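Local atomic coordinates of hypothetical sugar kinase (Cytophaga hutchinsonii, PDB entry 3R8E), a protein that probably phosphorylates a sugar at the expense of ATP, as a putative sugar kinase of the ROK family. Residues A[130-134]-A[308-313]; A[152-156]-A[188-194]; A[197-202]-A[221-226]; A[248-253]-A[281-285]; A[270-274]-A[298-302]. All blocks are in the same frame, centred on the assembly; numbering follows the deposited sequence. Where two conformers were deposited one is given.

In the fold
Contacts 2 to 5 form a connected set in the lobe built on the five-stranded sheet, while contact 1 touches none of them and probably marks the hinge between the two lobes. Contact 2, whose glycine-rich loop 152-156 probably faces nucleotide phosphates, lies with its centre about 19 Å from that of contact 1. Ile270 of contact 5 links three contacts: its N probably bonds to Leu152 O, and its side chain packs on Ile194 of contact 2 and on Leu197 and Pro223 of contact 3. Contact 4 packs on Leu152, Leu188 and Val192 of contact 2 through helix 235-259 and reaches contact 5, about 13 Å away between centres, where Ile299 meets Leu281 and Met285.

Contact 1 of 5, residues A[130-134]-A[308-313]; sequences CAALG and AGLLGA
With its SG swung anti to its own carbonyl carbon (chi1 -79°), Cys130 sends the sulfur alongside the second helix, where it lies 3.8 Å from Ala313 CA, and its CB lies against Gly309 O. Leu133, whose CG is anti to the backbone N (chi1 -167°), brings CD2 to within 3.6 Å of Gly312 O. Beside them the backbones themselves touch. Cys130 O receives a nearly straight CA-H...O contact from Gly312 CA at 3.1 Å, although the same oxygen already accepts the helical bond from Gly134 N. Gly134 CA in turn rests 3.6 Å from Ala308 O. Neither glycine has room for a beta carbon facing across: one on Gly312 would strike Cys130 O, and one on Gly134 would strike Ala308 O. At the other end the methyls of Ala131 and Ala308 meet, CB to CB, at 3.9 Å. The small residues let the axes approach to 6.5 Å while crossing at 82°, with no hydrogen bond between them. Leu316 continues the patch beside Cys130 and Leu133. Such a close, steep crossing of helices 127-138 and 308-318 is consistent with the interdomain hinge of the actin-like ATPase fold, to which ROK kinases belong.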
# COMPACT_ATOMS: atom_id res chain seq x y z
N CYS A 130 -7.14 2.63 -15.44
CA CYS A 130 -8.22 2.49 -16.43
C CYS A 130 -8.62 1.03 -16.55
O CYS A 130 -9.80 0.73 -16.55
CB CYS A 130 -7.81 3.05 -17.78
SG CYS A 130 -7.92 4.84 -17.89
N ALA A 131 -7.63 0.12 -16.65
CA ALA A 131 -7.90 -1.32 -16.79
C ALA A 131 -8.73 -1.84 -15.61
O ALA A 131 -9.67 -2.59 -15.84
CB ALA A 131 -6.59 -2.09 -16.91
N ALA A 132 -8.44 -1.39 -14.36
CA ALA A 132 -9.25 -1.79 -13.19
C ALA A 132 -10.67 -1.26 -13.34
O ALA A 132 -11.63 -2.00 -13.11
CB ALA A 132 -8.63 -1.26 -11.91
N LEU A 133 -10.82 0.01 -13.79
CA LEU A 133 -12.14 0.62 -14.00
C LEU A 133 -12.91 -0.13 -15.12
O LEU A 133 -14.13 -0.30 -15.01
CB LEU A 133 -11.99 2.11 -14.33
CG LEU A 133 -13.27 2.96 -14.28
CD1 LEU A 133 -13.85 3.04 -12.87
CD2 LEU A 133 -13.01 4.35 -14.81
N GLY A 134 -12.19 -0.62 -16.13
CA GLY A 134 -12.77 -1.41 -17.22
C GLY A 134 -13.37 -2.70 -16.70
O GLY A 134 -14.50 -3.06 -17.05
N ALA A 308 -9.36 -4.06 -21.43
CA ALA A 308 -9.71 -3.40 -20.17
C ALA A 308 -9.30 -1.92 -20.12
O ALA A 308 -10.08 -1.10 -19.65
CB ALA A 308 -9.11 -4.15 -18.99
N GLY A 309 -8.09 -1.61 -20.60
CA GLY A 309 -7.55 -0.25 -20.61
C GLY A 309 -8.39 0.73 -21.41
O GLY A 309 -8.72 1.81 -20.92
N LEU A 310 -8.77 0.33 -22.64
CA LEU A 310 -9.60 1.14 -23.54
C LEU A 310 -11.02 1.27 -22.97
O LEU A 310 -11.56 2.38 -22.93
CB LEU A 310 -9.62 0.51 -24.94
CG LEU A 310 -9.95 1.47 -26.09
CD1 LEU A 310 -9.11 1.15 -27.31
CD2 LEU A 310 -11.42 1.41 -26.45
N LEU A 311 -11.60 0.15 -22.49
CA LEU A 311 -12.94 0.15 -21.89
C LEU A 311 -13.00 1.07 -20.67
O LEU A 311 -13.95 1.84 -20.53
CB LEU A 311 -13.39 -1.28 -21.51
CG LEU A 311 -13.71 -2.23 -22.68
CD1 LEU A 311 -13.92 -3.64 -22.17
CD2 LEU A 311 -14.94 -1.78 -23.45
N GLY A 312 -11.96 1.01 -19.83
CA GLY A 312 -11.84 1.84 -18.63
C GLY A 312 -11.67 3.31 -18.97
O GLY A 312 -12.26 4.16 -18.31
N ALA A 313 -10.89 3.60 -20.03
CA ALA A 313 -10.68 4.97 -20.51
C ALA A 313 -12.03 5.58 -20.91
O ALA A 313 -12.36 6.66 -20.45
CB ALA A 313 -9.69 4.98 -21.68

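Contact 2 of 5, residues A[152-156]-A[188-194]; sequences LGTGV and LENQVGI
Gly153 O and Ile194 N join a glycine-rich turn to the start of helix 194-207. The turn, with sequence LGTGV, connects antiparallel strands 147-152 and 156-162 and resembles the phosphate-binding hairpin of the actin-like ATPase fold, so it probably faces the nucleotide phosphates. Two direct hydrogen bonds cross the contact. Ile194 N, in the first helical turn after the N-cap residue Gly193, donates to Gly153 O at 3.0 Å from above the carbonyl plane. Farther along, Val156 N donates to Glu189 OE1, also at 3.0 Å and from above the carboxylate plane. Glu189 can reach it because its CG sits between the backbone N and the carbonyl carbon (chi1 67°) and the chain then runs extended. Water 1 donates to Gly153 O and to Val192 O, so the glycine carbonyl is held by two donors.

Weaker polar contacts surround Gly193, whose CA lies against both Gly153 O and Thr154 O; a beta carbon there would collide with Thr154 O. The apolar part centres on Val156. Its CG2 meets Val192 CG2 at 3.7 Å and Glu189 CB alongside, while CG1 crosses Leu188 CD2 at about a right angle. Ile194 lays its CG1 and CD1 along the backbone of Gly153, and its CB meets Thr154. Ile248 of helix 235-259 packs against both Leu152 and Val192. Water 2 lies 2.7 Å from Val156 O and equally 2.7 Å from Glu189 OE1.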
# COMPACT_ATOMS: atom_id res chain seq x y z
N LEU A 152 -0.16 -8.66 -15.59
CA LEU A 152 1.15 -9.28 -15.65
C LEU A 152 1.61 -9.46 -17.10
O LEU A 152 1.33 -10.49 -17.73
CB LEU A 152 1.15 -10.63 -14.89
CG LEU A 152 0.70 -10.55 -13.41
CD1 LEU A 152 0.08 -11.86 -12.96
CD2 LEU A 152 1.84 -10.15 -12.49
N GLY A 153 2.31 -8.45 -17.60
CA GLY A 153 2.85 -8.42 -18.96
C GLY A 153 4.33 -8.16 -18.95
O GLY A 153 5.04 -8.64 -18.06
N THR A 154 4.83 -7.41 -19.97
CA THR A 154 6.25 -7.03 -20.06
C THR A 154 6.58 -6.21 -18.80
O THR A 154 7.62 -6.41 -18.18
CB THR A 154 6.53 -6.29 -21.38
OG1 THR A 154 5.70 -5.13 -21.46
CG2 THR A 154 6.29 -7.17 -22.60
N GLY A 155 5.63 -5.36 -18.41
CA GLY A 155 5.66 -4.60 -17.17
C GLY A 155 4.51 -5.08 -16.30
O GLY A 155 3.58 -5.73 -16.80
N VAL A 156 4.57 -4.80 -15.00
CA VAL A 156 3.51 -5.18 -14.07
C VAL A 156 2.72 -3.91 -13.77
O VAL A 156 3.25 -2.96 -13.20
CB VAL A 156 4.00 -5.90 -12.79
CG1 VAL A 156 2.84 -6.14 -11.81
CG2 VAL A 156 4.68 -7.22 -13.14
N LEU A 188 9.49 -6.05 -8.52
CA LEU A 188 8.53 -7.08 -8.90
C LEU A 188 8.51 -7.31 -10.42
O LEU A 188 8.65 -8.46 -10.85
CB LEU A 188 7.12 -6.73 -8.38
CG LEU A 188 5.94 -7.63 -8.79
CD1 LEU A 188 6.11 -9.08 -8.28
CD2 LEU A 188 4.64 -7.05 -8.28
N GLU A 189 8.42 -6.23 -11.23
CA GLU A 189 8.38 -6.43 -12.68
C GLU A 189 9.73 -6.88 -13.26
O GLU A 189 9.73 -7.51 -14.31
CB GLU A 189 7.81 -5.22 -13.45
CG GLU A 189 8.60 -3.93 -13.45
CD GLU A 189 7.97 -2.90 -14.37
OE1 GLU A 189 6.72 -2.82 -14.43
OE2 GLU A 189 8.73 -2.19 -15.07
N ASN A 190 10.86 -6.66 -12.55
CA ASN A 190 12.15 -7.16 -13.03
C ASN A 190 12.33 -8.65 -12.65
O ASN A 190 13.31 -9.27 -13.06
CB ASN A 190 13.31 -6.30 -12.53
CG ASN A 190 13.40 -4.97 -13.24
OD1 ASN A 190 12.93 -4.79 -14.37
ND2 ASN A 190 14.03 -3.99 -12.59
N GLN A 191 11.35 -9.22 -11.91
CA GLN A 191 11.35 -10.63 -11.52
C GLN A 191 10.29 -11.41 -12.30
O GLN A 191 10.56 -12.54 -12.71
CB GLN A 191 11.11 -10.79 -10.01
CG GLN A 191 12.23 -10.27 -9.11
CD GLN A 191 13.36 -11.26 -8.99
OE1 GLN A 191 13.28 -12.24 -8.23
NE2 GLN A 191 14.44 -11.02 -9.71
N VAL A 192 9.08 -10.84 -12.49
CA VAL A 192 7.98 -11.56 -13.13
C VAL A 192 7.55 -11.00 -14.51
O VAL A 192 6.71 -11.63 -15.16
CB VAL A 192 6.74 -11.73 -12.20
CG1 VAL A 192 7.11 -12.47 -10.92
CG2 VAL A 192 6.07 -10.40 -11.90
N GLY A 193 8.12 -9.87 -14.95
CA GLY A 193 7.85 -9.31 -16.27
C GLY A 193 8.21 -10.32 -17.35
O GLY A 193 9.15 -11.09 -17.16
N ILE A 194 7.45 -10.36 -18.46
CA ILE A 194 7.57 -11.35 -19.56
C ILE A 194 9.04 -11.61 -19.97
O ILE A 194 9.44 -12.78 -19.99
CB ILE A 194 6.67 -10.97 -20.78
CG1 ILE A 194 5.18 -11.21 -20.46
CG2 ILE A 194 7.08 -11.74 -22.05
CD1 ILE A 194 4.14 -10.73 -21.54
O HOH W 1 4.40 -9.83 -15.53
O HOH W 2 4.74 -1.03 -14.44

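Contact 3 of 5, residues A[197-202]-A[221-226]; sequences LIAYTH and LSPKVI
The imidazole of His202 carries Leu221 CD1 over the centre of one face, a CH-pi contact 3.5 Å from the ring centroid and 14° off the normal. At the ring edge, in its plane, water 3 lies 3.0 Å from NE2 and accepts from Leu221 N at 2.8 Å, so the same leucine meets the histidine by its methyl and, through water, by its backbone. Leu221 is the pivot of the contact: its side chain slides past that of Ile198 in the opposite direction, CB meeting CG2, and CD1 also meets Thr201 CG2. Ile198 CD1 in turn rests against Leu221 O.

Deeper in, Thr201 and Ile226 reach toward each other tip to tip, with Ile226 CD1 at 3.6 Å from OG1. That hydroxyl is tied down within its own helix: anti to the carbonyl carbon (chi1 -55°), it donates to Leu197 O at 2.8 Å, while Thr201 N reaches that oxygen from the opposite face of its plane. Cutting Thr201 back to an alanine would probably strip Leu197 O of its second donor and leave a gap beside Leu221 CD1 and Ile226 CD1, where CG2 had packed. Leu197 CD2 lies against Pro223 CG, in the first turn of helix 223-231, which Ser222 caps by accepting from Val225 N.

Trp241 and Ile244 of helix 235-259 back Leu197, and Val240 backs Thr201. No direct hydrogen bond crosses between 197-202 and 221-226; water 3 provides a polar bridge, and the rest of the join depends on complementary shape among apolar groups, with the threonine hydroxyl satisfied inside its own helix.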
# COMPACT_ATOMS: atom_id res chain seq x y z
N LEU A 197 10.84 -13.40 -17.17
CA LEU A 197 10.32 -14.77 -17.05
C LEU A 197 11.03 -15.66 -18.09
O LEU A 197 11.46 -16.76 -17.76
CB LEU A 197 8.78 -14.80 -17.24
CG LEU A 197 8.16 -16.10 -17.78
CD1 LEU A 197 7.87 -17.09 -16.66
CD2 LEU A 197 6.91 -15.81 -18.57
N ILE A 198 11.16 -15.16 -19.34
CA ILE A 198 11.82 -15.86 -20.45
C ILE A 198 13.31 -16.07 -20.11
O ILE A 198 13.82 -17.18 -20.27
CB ILE A 198 11.63 -15.12 -21.81
CG1 ILE A 198 10.14 -15.11 -22.23
CG2 ILE A 198 12.51 -15.73 -22.93
CD1 ILE A 198 9.75 -14.05 -23.27
N ALA A 199 13.99 -15.02 -19.60
CA ALA A 199 15.41 -15.07 -19.23
C ALA A 199 15.64 -16.07 -18.09
O ALA A 199 16.62 -16.82 -18.13
CB ALA A 199 15.91 -13.69 -18.83
N TYR A 200 14.72 -16.12 -17.10
CA TYR A 200 14.79 -17.05 -15.97
C TYR A 200 14.57 -18.49 -16.45
O TYR A 200 15.23 -19.40 -15.94
CB TYR A 200 13.76 -16.67 -14.87
CG TYR A 200 13.68 -17.67 -13.73
CD1 TYR A 200 14.68 -17.73 -12.77
CD2 TYR A 200 12.61 -18.55 -13.62
CE1 TYR A 200 14.62 -18.65 -11.72
CE2 TYR A 200 12.55 -19.48 -12.59
CZ TYR A 200 13.55 -19.52 -11.64
OH TYR A 200 13.48 -20.43 -10.61
N THR A 201 13.64 -18.70 -17.41
CA THR A 201 13.35 -20.03 -17.98
C THR A 201 14.60 -20.55 -18.71
O THR A 201 14.94 -21.72 -18.53
CB THR A 201 12.09 -20.00 -18.87
OG1 THR A 201 11.00 -19.47 -18.13
CG2 THR A 201 11.70 -21.39 -19.39
N HIS A 202 15.31 -19.68 -19.47
CA HIS A 202 16.56 -20.04 -20.17
C HIS A 202 17.66 -20.40 -19.17
O HIS A 202 18.45 -21.30 -19.45
CB HIS A 202 17.04 -18.90 -21.08
CG HIS A 202 16.34 -18.82 -22.40
ND1 HIS A 202 16.45 -19.83 -23.34
CD2 HIS A 202 15.58 -17.83 -22.93
CE1 HIS A 202 15.75 -19.43 -24.39
NE2 HIS A 202 15.20 -18.23 -24.18
N LEU A 221 10.98 -18.74 -26.81
CA LEU A 221 10.14 -18.88 -25.62
C LEU A 221 9.15 -17.73 -25.51
O LEU A 221 9.41 -16.62 -25.98
CB LEU A 221 10.99 -18.97 -24.34
CG LEU A 221 11.78 -20.27 -24.09
CD1 LEU A 221 12.62 -20.14 -22.84
CD2 LEU A 221 10.86 -21.47 -23.93
N SER A 222 7.99 -18.02 -24.90
CA SER A 222 6.90 -17.08 -24.65
C SER A 222 6.05 -17.60 -23.48
O SER A 222 6.10 -18.80 -23.21
CB SER A 222 6.04 -16.92 -25.91
OG SER A 222 5.25 -18.07 -26.17
N PRO A 223 5.28 -16.75 -22.75
CA PRO A 223 4.46 -17.28 -21.65
C PRO A 223 3.53 -18.42 -22.10
O PRO A 223 3.46 -19.44 -21.41
CB PRO A 223 3.66 -16.06 -21.17
CG PRO A 223 4.48 -14.89 -21.59
CD PRO A 223 5.09 -15.29 -22.90
N LYS A 224 2.89 -18.28 -23.28
CA LYS A 224 1.99 -19.27 -23.87
C LYS A 224 2.68 -20.63 -24.07
O LYS A 224 2.11 -21.66 -23.69
CB LYS A 224 1.41 -18.76 -25.20
CG LYS A 224 0.23 -19.57 -25.72
CD LYS A 224 -0.25 -19.07 -27.08
CE LYS A 224 -1.44 -19.85 -27.60
NZ LYS A 224 -1.04 -21.19 -28.11
N VAL A 225 3.92 -20.64 -24.62
CA VAL A 225 4.70 -21.86 -24.87
C VAL A 225 5.08 -22.52 -23.53
O VAL A 225 4.90 -23.73 -23.38
CB VAL A 225 5.93 -21.59 -25.78
CG1 VAL A 225 6.91 -22.77 -25.78
CG2 VAL A 225 5.50 -21.27 -27.21
N ILE A 226 5.56 -21.73 -22.54
CA ILE A 226 5.96 -22.25 -21.21
C ILE A 226 4.70 -22.81 -20.48
O ILE A 226 4.81 -23.82 -19.78
CB ILE A 226 6.74 -21.20 -20.38
CG1 ILE A 226 7.99 -20.71 -21.16
CG2 ILE A 226 7.17 -21.76 -19.00
CD1 ILE A 226 8.52 -19.30 -20.79
O HOH W 3 13.48 -17.51 -26.56

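Contact 4 of 5, residues A[248-253]-A[281-285]; sequences IGESLV and LKKAM
Gly249 and Leu281 bring the two helices together, their CA atoms 4.1 Å apart. Leu281 O lies 3.7 Å from Gly249 CA, and Ala284 CB settles on the glycine backbone at 4.0 Å from its C. A beta carbon on Gly249 would collide with both, so the close approach relies on its bare backbone. Around this point the larger apolar groups interlock. Leu281, with CG anti to its backbone N (chi1 -174°), stretches out over Gly249 so that its CD1 meets Ile248 CG2 at 3.6 Å and its CD2 meets Leu252 CD1 at 3.8 Å. The selenomethionine Met285 bends at chi3 (81°) to set CE beside Leu252 CB.

The short helix axes approach to 7.7 Å and run 38° from parallel. Helices 235-259 and 274-288 are the two that flank strand 263-267 in sequence in a ribonuclease H-like domain, and they lie on its sheet: Ile248 and Leu252 touch Leu150, Leu281 touches Leu266, and Met285 touches Ile264.

Toward the dimer partner fewer side chains meet. Val253 CG2 lies 3.8 Å from Ala284 O but 4.5 Å from Met285 CG, the nearest atom of that side chain. Glu250 offers chiefly its backbone N to Ala284 CB, while its OE1 is hydrogen-bonded to Thr183. Leu181 of the second subunit packs on both Glu250 and Val253.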
# COMPACT_ATOMS: atom_id res chain seq x y z
N ILE A 248 4.88 -13.45 -6.93
CA ILE A 248 3.68 -12.60 -7.04
C ILE A 248 2.93 -12.59 -5.69
O ILE A 248 2.53 -11.52 -5.22
CB ILE A 248 2.74 -13.03 -8.21
CG1 ILE A 248 3.48 -12.96 -9.58
CG2 ILE A 248 1.47 -12.16 -8.26
CD1 ILE A 248 2.76 -13.71 -10.73
N GLY A 249 2.79 -13.77 -5.08
CA GLY A 249 2.13 -13.93 -3.78
C GLY A 249 2.80 -13.12 -2.68
O GLY A 249 2.11 -12.46 -1.89
N GLU A 250 4.15 -13.12 -2.65
CA GLU A 250 4.92 -12.36 -1.66
C GLU A 250 4.69 -10.85 -1.80
O GLU A 250 4.57 -10.17 -0.78
CB GLU A 250 6.40 -12.68 -1.74
CG GLU A 250 6.76 -14.00 -1.08
CD GLU A 250 8.23 -14.37 -1.14
OE1 GLU A 250 9.01 -13.65 -1.80
OE2 GLU A 250 8.59 -15.40 -0.53
N SER A 251 4.57 -10.33 -3.04
CA SER A 251 4.27 -8.90 -3.24
C SER A 251 2.80 -8.60 -2.89
O SER A 251 2.52 -7.55 -2.32
CB SER A 251 4.60 -8.46 -4.66
OG SER A 251 5.98 -8.17 -4.75
N LEU A 252 1.88 -9.54 -3.19
CA LEU A 252 0.47 -9.37 -2.84
C LEU A 252 0.29 -9.34 -1.32
O LEU A 252 -0.56 -8.59 -0.84
CB LEU A 252 -0.43 -10.45 -3.49
CG LEU A 252 -0.78 -10.18 -4.96
CD1 LEU A 252 -1.28 -11.45 -5.65
CD2 LEU A 252 -1.80 -9.04 -5.10
N VAL A 253 1.13 -10.08 -0.55
CA VAL A 253 1.11 -10.04 0.93
C VAL A 253 1.31 -8.58 1.37
O VAL A 253 0.55 -8.07 2.20
CB VAL A 253 2.17 -10.99 1.55
CG1 VAL A 253 2.46 -10.63 3.01
CG2 VAL A 253 1.73 -12.45 1.43
N LEU A 281 1.03 -18.89 -5.43
CA LEU A 281 0.63 -17.52 -5.11
C LEU A 281 -0.25 -17.57 -3.87
O LEU A 281 0.02 -16.86 -2.90
CB LEU A 281 -0.12 -16.90 -6.32
CG LEU A 281 -0.51 -15.42 -6.26
CD1 LEU A 281 -0.82 -14.91 -7.65
CD2 LEU A 281 -1.75 -15.19 -5.39
N LYS A 282 -1.29 -18.46 -3.90
CA LYS A 282 -2.23 -18.65 -2.79
C LYS A 282 -1.48 -19.16 -1.55
O LYS A 282 -1.75 -18.68 -0.45
CB LYS A 282 -3.34 -19.62 -3.21
CG LYS A 282 -4.62 -19.54 -2.38
CD LYS A 282 -5.72 -20.45 -2.93
CE LYS A 282 -6.49 -19.84 -4.09
NZ LYS A 282 -7.55 -20.76 -4.59
N LYS A 283 -0.53 -20.12 -1.75
CA LYS A 283 0.28 -20.70 -0.67
C LYS A 283 1.07 -19.60 0.06
O LYS A 283 1.03 -19.56 1.29
CB LYS A 283 1.21 -21.79 -1.23
CG LYS A 283 1.91 -22.62 -0.15
CD LYS A 283 2.81 -23.70 -0.74
CE LYS A 283 4.23 -23.24 -0.97
NZ LYS A 283 5.06 -24.31 -1.58
N ALA A 284 1.73 -18.69 -0.69
CA ALA A 284 2.51 -17.58 -0.11
C ALA A 284 1.61 -16.66 0.72
O ALA A 284 2.00 -16.26 1.81
CB ALA A 284 3.19 -16.78 -1.22
N MSE A 285 0.38 -16.40 0.24
CA MSE A 285 -0.59 -15.54 0.94
C MSE A 285 -1.08 -16.21 2.23
O MSE A 285 -1.16 -15.55 3.26
CB MSE A 285 -1.76 -15.20 0.01
CG MSE A 285 -1.32 -14.36 -1.19
SE MSE A 285 -2.83 -13.67 -2.19
CE MSE A 285 -3.19 -12.17 -0.99

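Contact 5 of 5, residues A[270-274]-A[298-302]; sequences ISGAF and YIGKA
Ser271 OG takes a hydrogen bond from Lys301 NZ at 2.8 Å and is also bonded to Gly268 O, although the serine has two conformers and the lysine bond belongs to the one described. The ammonium group has a further acceptor in Ala302 O at 3.2 Å, which it meets tilted 27° from the carbonyl plane. To get there the lysine bends at chi2 and chi4, and its CE passes 3.4 Å from Ser271 O.

The aromatic half of the contact lies beside this chain. Phe274 points its CG anti to the backbone N (chi1 -171°) and thrusts the ring toward strand 298-301, edge first: CE2 comes to 3.5 Å from Gly300 O, and Ile299 O lies in the ring plane, 3.7 Å from CZ. CZ also meets Ile299 CG2, while the ring slides past the Lys301 side chain in the opposite direction, CE2 being 4.1 Å from CB. Leu266 of the neighbouring parallel strand also touches Phe274. Segment 270-274 thus ties the start of helix 274-288 to the strand that completes the beta-alpha-beta crossover from strand 263-267.

Shortening Lys301 to an alanine would probably leave Ser271 OG without its ammonium donor and Phe274 CD2 without its methylene neighbour. Since the two segments contain no carboxylate, the lysine charge is met here by a hydroxyl and a carbonyl, dipoles that probably orient the ammonium group without neutralising it.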
# COMPACT_ATOMS: atom_id res chain seq x y z
N ILE A 270 0.90 -13.29 -18.99
CA ILE A 270 1.28 -14.35 -18.05
C ILE A 270 0.04 -15.04 -17.41
O ILE A 270 0.15 -16.22 -17.05
CB ILE A 270 2.27 -13.75 -17.01
CG1 ILE A 270 3.72 -13.96 -17.50
CG2 ILE A 270 2.09 -14.25 -15.56
CD1 ILE A 270 4.61 -12.83 -17.22
N SER A 271 -1.12 -14.32 -17.29
CA SER A 271 -2.36 -14.83 -16.69
C SER A 271 -2.92 -16.07 -17.41
O SER A 271 -3.79 -16.76 -16.86
CB SER A 271 -3.42 -13.74 -16.62
OG SER A 271 -3.94 -13.41 -17.89
N GLY A 272 -2.43 -16.35 -18.62
CA GLY A 272 -2.85 -17.52 -19.39
C GLY A 272 -2.37 -18.79 -18.71
O GLY A 272 -2.92 -19.88 -18.95
N ALA A 273 -1.35 -18.65 -17.84
CA ALA A 273 -0.73 -19.72 -17.04
C ALA A 273 -1.27 -19.71 -15.60
O ALA A 273 -0.62 -20.25 -14.70
CB ALA A 273 0.77 -19.53 -17.03
N PHE A 274 -2.47 -19.12 -15.40
CA PHE A 274 -3.18 -18.98 -14.13
C PHE A 274 -3.11 -20.25 -13.28
O PHE A 274 -2.64 -20.21 -12.15
CB PHE A 274 -4.65 -18.61 -14.40
CG PHE A 274 -5.48 -18.21 -13.20
CD1 PHE A 274 -6.14 -19.17 -12.44
CD2 PHE A 274 -5.65 -16.87 -12.86
CE1 PHE A 274 -6.92 -18.80 -11.34
CE2 PHE A 274 -6.43 -16.50 -11.77
CZ PHE A 274 -7.06 -17.47 -11.01
N TYR A 298 -10.49 -13.94 -2.63
CA TYR A 298 -10.87 -14.39 -3.97
C TYR A 298 -9.76 -14.04 -4.95
O TYR A 298 -9.28 -12.91 -4.96
CB TYR A 298 -12.21 -13.76 -4.40
CG TYR A 298 -12.52 -13.89 -5.88
CD1 TYR A 298 -12.89 -15.12 -6.43
CD2 TYR A 298 -12.48 -12.79 -6.72
CE1 TYR A 298 -13.18 -15.24 -7.78
CE2 TYR A 298 -12.79 -12.89 -8.07
CZ TYR A 298 -13.13 -14.13 -8.61
OH TYR A 298 -13.43 -14.23 -9.94
N ILE A 299 -9.32 -15.03 -5.73
CA ILE A 299 -8.32 -14.85 -6.78
C ILE A 299 -8.99 -15.30 -8.07
O ILE A 299 -9.32 -16.48 -8.22
CB ILE A 299 -6.97 -15.56 -6.50
CG1 ILE A 299 -6.37 -15.09 -5.16
CG2 ILE A 299 -5.99 -15.32 -7.67
CD1 ILE A 299 -5.37 -16.01 -4.59
N GLY A 300 -9.26 -14.34 -8.94
CA GLY A 300 -9.93 -14.59 -10.20
C GLY A 300 -9.12 -14.17 -11.41
O GLY A 300 -8.12 -13.47 -11.29
N LYS A 301 -9.55 -14.62 -12.58
CA LYS A 301 -8.91 -14.29 -13.85
C LYS A 301 -9.59 -13.05 -14.43
O LYS A 301 -10.83 -12.98 -14.44
CB LYS A 301 -9.01 -15.51 -14.81
CG LYS A 301 -8.57 -15.26 -16.25
CD LYS A 301 -7.09 -15.58 -16.49
CE LYS A 301 -6.71 -15.40 -17.94
NZ LYS A 301 -6.64 -13.96 -18.33
N ALA A 302 -8.80 -12.06 -14.88
CA ALA A 302 -9.32 -10.87 -15.55
C ALA A 302 -9.68 -11.29 -16.97
O ALA A 302 -8.80 -11.73 -17.71
CB ALA A 302 -8.29 -9.76 -15.54